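PDB 1Z5Z: helicase of the snf2/rad54 family from Sulfolobus solfataricus, which probably couples ATP hydrolysis to movement along double-stranded DNA, as SWI2/SNF2 ATPases do, this fragment being the C-terminal domain of the ATPase core. Local coordinates for residues N54-V59 with G66-T71; I78-A83 with T225-I230; I99-I104 with H218-V223. All blocks are in the same frame, centred on the assembly; numbering follows the deposited sequence.

Contact 1: N54-V59 with G66-T71; sequences NNIDSV and GMILST
In the helical hairpin formed by helix 39-55 and helix 61-78, Met67 of the second helix reaches across to the turn where the first one runs out, meeting Asn55, Ile56 and Val59. Its CG stands anti to the backbone N (chi1 -177°) and chi2 is equally extended, which carries the sulfur straight out from the helix; the bend comes only at chi3, -90°, and swings the methyl aside. The thioether therefore works with two atoms. SD sits 3.7 Å from Ile56 CA, against backbone more than side chain. The same SD is 4.2 Å from Val59 CG2. CE turns to the other neighbour and lies 3.8 Å from Asn55 CB. Beside this, Ile56 sends CD1 to within 3.7 Å of Ile68 CG1, the two chains crossing at a slant. No hydrogen bond joins the segments. The turn is held from within instead: Ser58 OG donates to Asn55 O over 2.7 Å, in the carbonyl plane. Met67 also touches Leu52 of helix 39-55, and one turn on, Thr71 OG1 is hydrogen-bonded to Glu48. Apolar packing of Met67 and Ile68 under the short connection, with Asn55, Asp57 and Ser58 exposed, belongs to an antiparallel helical hairpin (alpha-hairpin).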
ATOM      1  N   ASN A  54       4.150  -2.652  24.656  1.00 51.02           N
ATOM      2  CA  ASN A  54       4.810  -2.238  25.894  1.00 54.46           C
ATOM      3  C   ASN A  54       3.949  -1.187  26.630  1.00 55.15           C
ATOM      4  O   ASN A  54       3.991  -1.118  27.846  1.00 55.86           O
ATOM      5  CB  ASN A  54       6.160  -1.584  25.574  1.00 56.13           C
ATOM      6  CG  ASN A  54       7.312  -2.561  25.428  1.00 58.93           C
ATOM      7  OD1 ASN A  54       8.467  -2.133  25.290  1.00 62.95           O
ATOM      8  ND2 ASN A  54       7.033  -3.839  25.452  1.00 61.69           N
ATOM      9  N   ASN A  55       3.174  -0.386  25.893  1.00 55.44           N
ATOM     10  CA  ASN A  55       2.382   0.691  26.499  1.00 55.76           C
ATOM     11  C   ASN A  55       0.863   0.617  26.401  1.00 55.55           C
ATOM     12  O   ASN A  55       0.169   1.391  27.061  1.00 55.61           O
ATOM     13  CB  ASN A  55       2.831   2.033  25.923  1.00 58.71           C
ATOM     14  CG  ASN A  55       4.312   2.258  26.083  1.00 62.40           C
ATOM     15  OD1 ASN A  55       4.813   2.372  27.194  1.00 66.89           O
ATOM     16  ND2 ASN A  55       5.026   2.314  24.971  1.00 63.69           N
ATOM     17  N   ILE A  56       0.355  -0.305  25.594  1.00 52.89           N
ATOM     18  CA  ILE A  56      -1.076  -0.464  25.388  1.00 52.52           C
ATOM     19  C   ILE A  56      -1.892  -0.813  26.655  1.00 55.68           C
ATOM     20  O   ILE A  56      -3.081  -0.496  26.744  1.00 53.10           O
ATOM     21  CB  ILE A  56      -1.320  -1.536  24.320  1.00 51.45           C
ATOM     22  CG1 ILE A  56      -2.822  -1.727  24.073  1.00 50.71           C
ATOM     23  CG2 ILE A  56      -0.662  -2.831  24.762  1.00 52.78           C
ATOM     24  CD1 ILE A  56      -3.308  -1.328  22.693  1.00 47.13           C
ATOM     25  N   ASP A  57      -1.279  -1.472  27.631  1.00 56.45           N
ATOM     26  CA  ASP A  57      -2.035  -1.823  28.830  1.00 59.96           C
ATOM     27  C   ASP A  57      -2.359  -0.599  29.691  1.00 62.24           C
ATOM     28  O   ASP A  57      -3.412  -0.545  30.335  1.00 63.18           O
ATOM     29  CB  ASP A  57      -1.273  -2.853  29.662  1.00 60.84           C
ATOM     30  CG  ASP A  57      -1.299  -4.227  29.043  1.00 63.71           C
ATOM     31  OD1 ASP A  57      -0.442  -5.041  29.420  1.00 67.11           O
ATOM     32  OD2 ASP A  57      -2.180  -4.505  28.188  1.00 67.55           O
ATOM     33  N   SER A  58      -1.467   0.388  29.694  1.00 63.45           N
ATOM     34  CA  SER A  58      -1.690   1.581  30.486  1.00 64.87           C
ATOM     35  C   SER A  58      -2.988   2.274  30.094  1.00 63.91           C
ATOM     36  O   SER A  58      -3.852   2.490  30.941  1.00 68.13           O
ATOM     37  CB  SER A  58      -0.508   2.550  30.357  1.00 67.55           C
ATOM     38  OG  SER A  58      -0.437   3.153  29.072  1.00 73.24           O
ATOM     39  N   VAL A  59      -3.183   2.577  28.817  1.00 61.51           N
ATOM     40  CA  VAL A  59      -4.412   3.274  28.416  1.00 58.26           C
ATOM     41  C   VAL A  59      -5.623   2.411  28.129  1.00 58.22           C
ATOM     42  O   VAL A  59      -5.535   1.188  27.967  1.00 56.66           O
ATOM     43  CB  VAL A  59      -4.192   4.146  27.172  1.00 56.80           C
ATOM     44  CG1 VAL A  59      -3.036   5.119  27.408  1.00 58.89           C
ATOM     45  CG2 VAL A  59      -3.915   3.261  25.978  1.00 57.72           C
ATOM     46  N   GLY A  66      -6.571   5.618  19.906  1.00 45.00           N
ATOM     47  CA  GLY A  66      -5.566   6.440  19.263  1.00 43.88           C
ATOM     48  C   GLY A  66      -4.163   5.840  19.274  1.00 45.26           C
ATOM     49  O   GLY A  66      -3.346   6.126  18.390  1.00 45.11           O
ATOM     50  N   MET A  67      -3.852   5.021  20.272  1.00 43.80           N
ATOM     51  CA  MET A  67      -2.528   4.425  20.327  1.00 44.06           C
ATOM     52  C   MET A  67      -2.432   3.356  19.256  1.00 41.06           C
ATOM     53  O   MET A  67      -1.435   3.251  18.556  1.00 43.07           O
ATOM     54  CB  MET A  67      -2.247   3.818  21.711  1.00 44.79           C
ATOM     55  CG  MET A  67      -0.849   3.247  21.842  1.00 42.87           C
ATOM     56  SD  MET A  67      -0.510   2.680  23.516  1.00 43.82           S
ATOM     57  CE  MET A  67       0.165   4.199  24.243  1.00 45.45           C
ATOM     58  N   ILE A  68      -3.483   2.569  19.128  1.00 39.77           N
ATOM     59  CA  ILE A  68      -3.516   1.536  18.116  1.00 39.36           C
ATOM     60  C   ILE A  68      -3.439   2.221  16.745  1.00 41.88           C
ATOM     61  O   ILE A  68      -2.649   1.819  15.890  1.00 40.22           O
ATOM     62  CB  ILE A  68      -4.800   0.723  18.220  1.00 37.41           C
ATOM     63  CG1 ILE A  68      -4.795  -0.059  19.539  1.00 37.10           C
ATOM     64  CG2 ILE A  68      -4.942  -0.197  17.011  1.00 39.45           C
ATOM     65  CD1 ILE A  68      -6.095  -0.825  19.796  1.00 37.72           C
ATOM     66  N   LEU A  69      -4.240   3.269  16.545  1.00 40.47           N
ATOM     67  CA  LEU A  69      -4.237   3.993  15.266  1.00 40.31           C
ATOM     68  C   LEU A  69      -2.859   4.451  14.832  1.00 37.74           C
ATOM     69  O   LEU A  69      -2.468   4.268  13.676  1.00 38.80           O
ATOM     70  CB  LEU A  69      -5.212   5.183  15.303  1.00 41.62           C
ATOM     71  CG  LEU A  69      -6.635   4.685  15.031  1.00 46.92           C
ATOM     72  CD1 LEU A  69      -7.635   5.853  14.907  1.00 49.28           C
ATOM     73  CD2 LEU A  69      -6.632   3.894  13.735  1.00 47.86           C
ATOM     74  N   SER A  70      -2.112   5.046  15.744  1.00 37.25           N
ATOM     75  CA  SER A  70      -0.761   5.479  15.414  1.00 36.83           C
ATOM     76  C   SER A  70       0.130   4.294  15.047  1.00 38.97           C
ATOM     77  O   SER A  70       0.924   4.378  14.101  1.00 39.25           O
ATOM     78  CB  SER A  70      -0.131   6.216  16.588  1.00 32.85           C
ATOM     79  OG  SER A  70      -0.810   7.437  16.780  1.00 41.23           O
ATOM     80  N   THR A  71       0.031   3.191  15.786  1.00 36.79           N
ATOM     81  CA  THR A  71       0.875   2.062  15.434  1.00 36.40           C
ATOM     82  C   THR A  71       0.487   1.566  14.032  1.00 32.85           C
ATOM     83  O   THR A  71       1.350   1.371  13.198  1.00 37.07           O
ATOM     84  CB  THR A  71       0.777   0.914  16.464  1.00 36.91           C
ATOM     85  OG1 THR A  71       1.265   1.379  17.725  1.00 36.24           O
ATOM     86  CG2 THR A  71       1.675  -0.281  16.045  1.00 37.84           C
TER

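Contact 2: I78-A83 with T225-I230; sequences IVDHPA and TLEEKI
Val79 presses both of its methyl groups against the start of helix 226-236, one on Thr225 and the other on Glu227. The tight part is at Glu227: Val79 CG2 lies 3.3 Å from Glu227 OE1 and 3.5 Å from Glu227 CD, a methyl set against a carboxylate, with the valine and the glutamate running alongside one another and pointing opposite ways. The valine's first torsion (chi1 -57°) turns CG2 to this acid and leaves CG1 for the threonine. There the fit is looser, methyl to methyl and tip to tip, with Val79 CG1 4.0 Å from Thr225 CG2.

Thr225 is the N-cap of the helix. Its OG1 takes the backbone N-H of Glu227 at 3.1 Å, a bent bond of 143°, and is also hydrogen-bonded to Ser222 O. On the other segment His81 caps in a similar way ahead of helix 83-86, since its ND1 accepts from Ala83 N at 2.9 Å, with the donor close to the ring plane and the bond nearly straight at 166°.

Beside the valine two acids approach within the buried part, Asp80 OD1 and Glu227 OE1 being 4.2 Å apart. Lys97 forms a salt bridge with both, which probably offsets their repulsion, while Glu227 OE2 is tied to the backbone N of Ser222. The carboxylate is thus gripped at each oxygen, consistent with its staying put against the valine methyl. Away from this buried knot, helix 226-236 turns partly to solvent: Glu228 and Lys229 point their chains elsewhere, Glu228 OE2 bonding to Gly224 N and Lys229 NZ to Ser267.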
ATOM      1  N   ILE A  78       5.900   1.407   7.107  1.00 29.57           N
ATOM      2  CA  ILE A  78       7.106   0.597   7.129  1.00 32.70           C
ATOM      3  C   ILE A  78       7.061  -0.486   6.055  1.00 30.24           C
ATOM      4  O   ILE A  78       8.066  -0.711   5.359  1.00 32.70           O
ATOM      5  CB  ILE A  78       7.296  -0.063   8.549  1.00 32.34           C
ATOM      6  CG1 ILE A  78       7.774   1.009   9.561  1.00 32.44           C
ATOM      7  CG2 ILE A  78       8.261  -1.230   8.481  1.00 33.85           C
ATOM      8  CD1 ILE A  78       7.914   0.445  10.982  1.00 31.38           C
ATOM      9  N   VAL A  79       5.913  -1.141   5.889  1.00 27.46           N
ATOM     10  CA  VAL A  79       5.859  -2.189   4.861  1.00 28.90           C
ATOM     11  C   VAL A  79       5.872  -1.670   3.430  1.00 29.62           C
ATOM     12  O   VAL A  79       6.008  -2.460   2.488  1.00 32.50           O
ATOM     13  CB  VAL A  79       4.644  -3.130   5.042  1.00 31.32           C
ATOM     14  CG1 VAL A  79       4.707  -3.769   6.466  1.00 26.53           C
ATOM     15  CG2 VAL A  79       3.339  -2.357   4.833  1.00 29.25           C
ATOM     16  N   ASP A  80       5.734  -0.348   3.262  1.00 28.52           N
ATOM     17  CA  ASP A  80       5.772   0.269   1.945  1.00 28.06           C
ATOM     18  C   ASP A  80       7.218   0.674   1.668  1.00 28.80           C
ATOM     19  O   ASP A  80       7.769   0.325   0.658  1.00 28.82           O
ATOM     20  CB  ASP A  80       4.883   1.528   1.910  1.00 29.80           C
ATOM     21  CG  ASP A  80       3.463   1.232   1.478  1.00 27.97           C
ATOM     22  OD1 ASP A  80       3.055   0.025   1.462  1.00 29.97           O
ATOM     23  OD2 ASP A  80       2.758   2.212   1.154  1.00 27.29           O
ATOM     24  N   HIS A  81       7.816   1.458   2.567  1.00 32.37           N
ATOM     25  CA  HIS A  81       9.190   1.903   2.370  1.00 33.63           C
ATOM     26  C   HIS A  81       9.742   2.579   3.617  1.00 36.50           C
ATOM     27  O   HIS A  81       9.179   3.570   4.115  1.00 38.79           O
ATOM     28  CB  HIS A  81       9.267   2.875   1.203  1.00 32.14           C
ATOM     29  CG  HIS A  81      10.649   3.041   0.651  1.00 34.02           C
ATOM     30  ND1 HIS A  81      11.715   3.486   1.411  1.00 34.86           N
ATOM     31  CD2 HIS A  81      11.148   2.779  -0.583  1.00 32.01           C
ATOM     32  CE1 HIS A  81      12.808   3.485   0.671  1.00 37.95           C
ATOM     33  NE2 HIS A  81      12.490   3.062  -0.545  1.00 38.11           N
ATOM     34  N   PRO A  82      10.870   2.074   4.131  1.00 37.98           N
ATOM     35  CA  PRO A  82      11.445   2.671   5.331  1.00 37.02           C
ATOM     36  C   PRO A  82      11.680   4.185   5.262  1.00 36.96           C
ATOM     37  O   PRO A  82      11.651   4.855   6.289  1.00 36.24           O
ATOM     38  CB  PRO A  82      12.735   1.875   5.530  1.00 40.20           C
ATOM     39  CG  PRO A  82      13.059   1.350   4.180  1.00 41.27           C
ATOM     40  CD  PRO A  82      11.705   0.960   3.649  1.00 37.15           C
ATOM     41  N   ALA A  83      11.881   4.737   4.075  1.00 36.66           N
ATOM     42  CA  ALA A  83      12.131   6.195   3.979  1.00 40.03           C
ATOM     43  C   ALA A  83      10.941   7.091   4.391  1.00 43.06           C
ATOM     44  O   ALA A  83      11.117   8.291   4.683  1.00 41.41           O
ATOM     45  CB  ALA A  83      12.563   6.552   2.575  1.00 34.52           C
ATOM     46  N   THR A 225       2.809  -9.987   7.731  1.00 33.29           N
ATOM     47  CA  THR A 225       2.460  -8.748   8.425  1.00 32.33           C
ATOM     48  C   THR A 225       0.982  -8.589   8.484  1.00 31.24           C
ATOM     49  O   THR A 225       0.243  -9.448   7.979  1.00 31.32           O
ATOM     50  CB  THR A 225       2.995  -7.544   7.682  1.00 32.21           C
ATOM     51  OG1 THR A 225       2.301  -7.457   6.442  1.00 26.81           O
ATOM     52  CG2 THR A 225       4.476  -7.697   7.418  1.00 32.05           C
ATOM     53  N   LEU A 226       0.546  -7.464   9.055  1.00 28.27           N
ATOM     54  CA  LEU A 226      -0.879  -7.200   9.165  1.00 28.72           C
ATOM     55  C   LEU A 226      -1.482  -7.170   7.777  1.00 30.86           C
ATOM     56  O   LEU A 226      -2.694  -7.398   7.661  1.00 30.81           O
ATOM     57  CB  LEU A 226      -1.172  -5.834   9.874  1.00 30.52           C
ATOM     58  CG  LEU A 226      -0.941  -4.540   9.083  1.00 29.73           C
ATOM     59  CD1 LEU A 226      -1.452  -3.376   9.898  1.00 29.71           C
ATOM     60  CD2 LEU A 226       0.538  -4.322   8.778  1.00 27.11           C
ATOM     61  N   GLU A 227      -0.687  -6.880   6.731  1.00 29.43           N
ATOM     62  CA  GLU A 227      -1.310  -6.853   5.398  1.00 31.07           C
ATOM     63  C   GLU A 227      -1.771  -8.276   5.029  1.00 35.79           C
ATOM     64  O   GLU A 227      -2.847  -8.489   4.448  1.00 34.20           O
ATOM     65  CB  GLU A 227      -0.320  -6.357   4.348  1.00 33.73           C
ATOM     66  CG  GLU A 227       0.099  -4.887   4.519  1.00 34.13           C
ATOM     67  CD  GLU A 227       0.965  -4.401   3.368  1.00 38.65           C
ATOM     68  OE1 GLU A 227       0.798  -3.239   2.908  1.00 37.14           O
ATOM     69  OE2 GLU A 227       1.831  -5.178   2.929  1.00 36.97           O
ATOM     70  N   GLU A 228      -0.942  -9.264   5.354  1.00 31.66           N
ATOM     71  CA  GLU A 228      -1.310 -10.635   5.055  1.00 34.36           C
ATOM     72  C   GLU A 228      -2.508 -11.082   5.898  1.00 30.21           C
ATOM     73  O   GLU A 228      -3.413 -11.728   5.370  1.00 35.13           O
ATOM     74  CB  GLU A 228      -0.145 -11.590   5.326  1.00 34.44           C
ATOM     75  CG  GLU A 228      -0.468 -13.011   4.846  1.00 43.53           C
ATOM     76  CD  GLU A 228       0.786 -13.779   4.551  1.00 45.26           C
ATOM     77  OE1 GLU A 228       0.837 -14.422   3.481  1.00 51.74           O
ATOM     78  OE2 GLU A 228       1.714 -13.720   5.376  1.00 41.08           O
ATOM     79  N   LYS A 229      -2.477 -10.781   7.203  1.00 32.38           N
ATOM     80  CA  LYS A 229      -3.558 -11.146   8.133  1.00 35.34           C
ATOM     81  C   LYS A 229      -4.899 -10.581   7.758  1.00 38.54           C
ATOM     82  O   LYS A 229      -5.911 -11.288   7.754  1.00 37.79           O
ATOM     83  CB  LYS A 229      -3.245 -10.669   9.544  1.00 36.05           C
ATOM     84  CG  LYS A 229      -2.428 -11.626  10.367  1.00 39.61           C
ATOM     85  CD  LYS A 229      -1.204 -12.055   9.647  1.00 43.18           C
ATOM     86  CE  LYS A 229      -0.351 -12.912  10.529  1.00 40.73           C
ATOM     87  NZ  LYS A 229       1.001 -12.420  10.317  1.00 38.47           N
ATOM     88  N   ILE A 230      -4.927  -9.286   7.488  1.00 35.95           N
ATOM     89  CA  ILE A 230      -6.179  -8.683   7.103  1.00 38.17           C
ATOM     90  C   ILE A 230      -6.689  -9.286   5.802  1.00 37.35           C
ATOM     91  O   ILE A 230      -7.864  -9.601   5.680  1.00 40.69           O
ATOM     92  CB  ILE A 230      -6.038  -7.167   6.957  1.00 37.47           C
ATOM     93  CG1 ILE A 230      -5.945  -6.537   8.342  1.00 37.12           C
ATOM     94  CG2 ILE A 230      -7.230  -6.631   6.203  1.00 40.63           C
ATOM     95  CD1 ILE A 230      -5.049  -5.261   8.412  1.00 38.11           C
TER

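Contact 3: I99-I104 with H218-V223; sequences IRTMEI and HKLISV
Ile104 lays its CD1 methyl over one face of the His218 imidazole, a CH-pi contact 4.3 Å from the ring centroid and 18° off the ring normal, shifted toward the rim. With CG1 anti to the carbonyl carbon (chi1 -70°) and the chain extended beyond it, CD1 is carried over the ring while CG2 faces its rim. CG2 comes down on the same side, just past the ND1-CE1 edge, 3.7 Å from His218 CE1. Ile104 CD1 also touches Leu220 CD2 at 4.1 Å. His218 ND1 is buried here and has no polar partner, so this side of the ring rests on apolar contact. An alanine at Ile104 has neither CD1 nor CG2, and would probably leave a gap between His218 and Leu220 and let the ring turn more easily. One helical turn back, Thr101 meets Leu220 nearly at a right angle, with Thr101 OG1 3.4 Å from Leu220 CD1; that hydroxyl is spent on Lys97 O, and what it offers the leucine is packing alone.

Helix 96-110 thus lies against one face of the parallel sheet, in keeping with the alpha/beta, RecA-like fold of helicase C-terminal domains; segment 99-104 runs nearly antiparallel to 218-222 (157°), their axes 10.5 Å apart at closest.

Further out, Ile188 of the adjoining strand 186-189 packs on Thr101, Ile104 and Leu220, and backbone hydrogen bonds from His218 and Leu220 to that strand fix the sheet position from which both residues meet the helix.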
ATOM      1  N   ILE A  99      10.977  -3.693  -4.757  1.00 34.16           N
ATOM      2  CA  ILE A  99      11.754  -4.686  -5.486  1.00 37.28           C
ATOM      3  C   ILE A  99      10.837  -5.510  -6.392  1.00 37.06           C
ATOM      4  O   ILE A  99      11.181  -5.757  -7.545  1.00 34.50           O
ATOM      5  CB  ILE A  99      12.514  -5.607  -4.504  1.00 38.60           C
ATOM      6  CG1 ILE A  99      13.698  -4.854  -3.910  1.00 38.20           C
ATOM      7  CG2 ILE A  99      12.979  -6.904  -5.216  1.00 43.19           C
ATOM      8  CD1 ILE A  99      14.191  -5.446  -2.575  1.00 39.80           C
ATOM      9  N   ARG A 100       9.682  -5.938  -5.887  1.00 34.48           N
ATOM     10  CA  ARG A 100       8.791  -6.710  -6.734  1.00 36.18           C
ATOM     11  C   ARG A 100       8.154  -5.810  -7.786  1.00 35.47           C
ATOM     12  O   ARG A 100       7.874  -6.261  -8.898  1.00 33.94           O
ATOM     13  CB  ARG A 100       7.676  -7.394  -5.921  1.00 38.95           C
ATOM     14  CG  ARG A 100       8.158  -8.522  -5.052  1.00 47.76           C
ATOM     15  CD  ARG A 100       8.516  -9.741  -5.892  1.00 53.91           C
ATOM     16  NE  ARG A 100       7.633 -10.858  -5.577  1.00 59.25           N
ATOM     17  CZ  ARG A 100       6.773 -11.400  -6.435  1.00 60.69           C
ATOM     18  NH1 ARG A 100       6.002 -12.412  -6.037  1.00 58.86           N
ATOM     19  NH2 ARG A 100       6.690 -10.936  -7.687  1.00 57.82           N
ATOM     20  N   THR A 101       7.923  -4.543  -7.451  1.00 33.40           N
ATOM     21  CA  THR A 101       7.304  -3.643  -8.414  1.00 33.13           C
ATOM     22  C   THR A 101       8.147  -3.462  -9.688  1.00 31.93           C
ATOM     23  O   THR A 101       7.608  -3.468 -10.798  1.00 33.00           O
ATOM     24  CB  THR A 101       7.001  -2.271  -7.752  1.00 31.75           C
ATOM     25  OG1 THR A 101       6.040  -2.470  -6.693  1.00 29.70           O
ATOM     26  CG2 THR A 101       6.439  -1.270  -8.805  1.00 26.16           C
ATOM     27  N   MET A 102       9.453  -3.271  -9.540  1.00 31.93           N
ATOM     28  CA  MET A 102      10.308  -3.126 -10.715  1.00 33.64           C
ATOM     29  C   MET A 102      10.279  -4.453 -11.518  1.00 36.04           C
ATOM     30  O   MET A 102      10.362  -4.421 -12.736  1.00 37.07           O
ATOM     31  CB  MET A 102      11.739  -2.772 -10.316  1.00 31.56           C
ATOM     32  CG  MET A 102      11.884  -1.421  -9.540  1.00 31.96           C
ATOM     33  SD  MET A 102      10.898  -0.053 -10.158  1.00 41.29           S
ATOM     34  CE  MET A 102      11.744   0.268 -11.774  1.00 39.52           C
ATOM     35  N   GLU A 103      10.140  -5.598 -10.848  1.00 36.08           N
ATOM     36  CA  GLU A 103      10.083  -6.870 -11.570  1.00 40.34           C
ATOM     37  C   GLU A 103       8.815  -6.923 -12.375  1.00 40.26           C
ATOM     38  O   GLU A 103       8.832  -7.368 -13.526  1.00 40.20           O
ATOM     39  CB  GLU A 103      10.112  -8.085 -10.637  1.00 39.14           C
ATOM     40  CG  GLU A 103      11.281  -8.069  -9.665  1.00 47.05           C
ATOM     41  CD  GLU A 103      11.322  -9.281  -8.739  1.00 46.71           C
ATOM     42  OE1 GLU A 103      10.264  -9.870  -8.433  1.00 48.89           O
ATOM     43  OE2 GLU A 103      12.435  -9.628  -8.307  1.00 52.67           O
ATOM     44  N   ILE A 104       7.709  -6.462 -11.791  1.00 34.79           N
ATOM     45  CA  ILE A 104       6.439  -6.494 -12.508  1.00 34.35           C
ATOM     46  C   ILE A 104       6.488  -5.525 -13.677  1.00 35.66           C
ATOM     47  O   ILE A 104       6.033  -5.813 -14.787  1.00 36.24           O
ATOM     48  CB  ILE A 104       5.256  -6.102 -11.595  1.00 33.40           C
ATOM     49  CG1 ILE A 104       4.988  -7.206 -10.557  1.00 36.69           C
ATOM     50  CG2 ILE A 104       4.052  -5.811 -12.450  1.00 33.33           C
ATOM     51  CD1 ILE A 104       4.107  -6.751  -9.336  1.00 36.55           C
ATOM     52  N   HIS A 218      -2.584  -6.558  -9.783  1.00 32.24           N
ATOM     53  CA  HIS A 218      -1.653  -7.090  -8.782  1.00 31.27           C
ATOM     54  C   HIS A 218      -1.840  -6.429  -7.404  1.00 33.09           C
ATOM     55  O   HIS A 218      -1.831  -5.194  -7.276  1.00 34.06           O
ATOM     56  CB  HIS A 218      -0.183  -6.878  -9.184  1.00 34.11           C
ATOM     57  CG  HIS A 218       0.231  -7.577 -10.439  1.00 38.88           C
ATOM     58  ND1 HIS A 218       0.572  -6.898 -11.594  1.00 37.74           N
ATOM     59  CD2 HIS A 218       0.423  -8.891 -10.709  1.00 37.72           C
ATOM     60  CE1 HIS A 218       0.961  -7.763 -12.511  1.00 40.60           C
ATOM     61  NE2 HIS A 218       0.882  -8.981 -12.000  1.00 43.03           N
ATOM     62  N   LYS A 219      -1.976  -7.225  -6.360  1.00 31.12           N
ATOM     63  CA  LYS A 219      -2.116  -6.642  -5.019  1.00 33.79           C
ATOM     64  C   LYS A 219      -0.882  -7.003  -4.241  1.00 34.93           C
ATOM     65  O   LYS A 219      -0.673  -8.178  -3.950  1.00 35.94           O
ATOM     66  CB  LYS A 219      -3.333  -7.187  -4.271  1.00 35.95           C
ATOM     67  CG  LYS A 219      -4.648  -6.718  -4.807  1.00 41.68           C
ATOM     68  CD  LYS A 219      -5.793  -7.554  -4.205  1.00 47.11           C
ATOM     69  CE  LYS A 219      -5.687  -7.637  -2.690  1.00 50.35           C
ATOM     70  NZ  LYS A 219      -6.037  -8.990  -2.166  1.00 52.96           N
ATOM     71  N   LEU A 220      -0.064  -6.008  -3.896  1.00 27.45           N
ATOM     72  CA  LEU A 220       1.137  -6.292  -3.156  1.00 29.60           C
ATOM     73  C   LEU A 220       0.780  -6.570  -1.694  1.00 29.53           C
ATOM     74  O   LEU A 220       0.021  -5.811  -1.083  1.00 28.90           O
ATOM     75  CB  LEU A 220       2.112  -5.112  -3.263  1.00 28.62           C
ATOM     76  CG  LEU A 220       2.493  -4.696  -4.707  1.00 30.75           C
ATOM     77  CD1 LEU A 220       3.727  -3.826  -4.645  1.00 30.37           C
ATOM     78  CD2 LEU A 220       2.781  -5.909  -5.599  1.00 31.65           C
ATOM     79  N   ILE A 221       1.342  -7.632  -1.126  1.00 25.63           N
ATOM     80  CA  ILE A 221       1.067  -7.988   0.277  1.00 30.60           C
ATOM     81  C   ILE A 221       2.336  -8.337   1.014  1.00 32.45           C
ATOM     82  O   ILE A 221       3.078  -9.219   0.566  1.00 32.33           O
ATOM     83  CB  ILE A 221       0.123  -9.198   0.360  1.00 33.88           C
ATOM     84  CG1 ILE A 221      -1.259  -8.815  -0.179  1.00 33.47           C
ATOM     85  CG2 ILE A 221      -0.011  -9.670   1.818  1.00 29.79           C
ATOM     86  CD1 ILE A 221      -2.240  -9.990  -0.138  1.00 42.52           C
ATOM     87  N   SER A 222       2.619  -7.648   2.119  1.00 29.40           N
ATOM     88  CA  SER A 222       3.821  -7.947   2.894  1.00 32.98           C
ATOM     89  C   SER A 222       3.717  -9.250   3.706  1.00 31.95           C
ATOM     90  O   SER A 222       2.873  -9.397   4.609  1.00 26.70           O
ATOM     91  CB  SER A 222       4.185  -6.769   3.798  1.00 31.15           C
ATOM     92  OG  SER A 222       4.651  -5.725   2.966  1.00 37.44           O
ATOM     93  N   VAL A 223       4.578 -10.206   3.345  1.00 32.80           N
ATOM     94  CA  VAL A 223       4.589 -11.528   3.975  1.00 33.87           C
ATOM     95  C   VAL A 223       4.749 -11.465   5.469  1.00 32.97           C
ATOM     96  O   VAL A 223       5.658 -10.814   5.984  1.00 30.89           O
ATOM     97  CB  VAL A 223       5.712 -12.445   3.370  1.00 39.60           C
ATOM     98  CG1 VAL A 223       5.793 -13.765   4.160  1.00 39.63           C
ATOM     99  CG2 VAL A 223       5.399 -12.734   1.874  1.00 33.57           C
TER

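How the contacts relate
Place in the fold sets the chemistry of the three contacts. Contact 1 is peripheral, its centre about 23 Å from the centre of the chain, and binds neighbours in sequence through thioether and aliphatic packing. Contacts 2 and 3 are buried near the centre and join parts more than a hundred residues apart, contact 3 nested within the loop that contact 2 closes. Those two touch, Glu227 and Val79 of contact 2 meeting Ser222 of contact 3, and strand 216-222 leads into helix 226-236, whereas contact 1 touches neither. Helix 61-78 nevertheless links contacts 1 and 2, supplying a partner to one and running into the other. Charge and capping mark contact 2; contact 3 is chiefly apolar, helix on sheet.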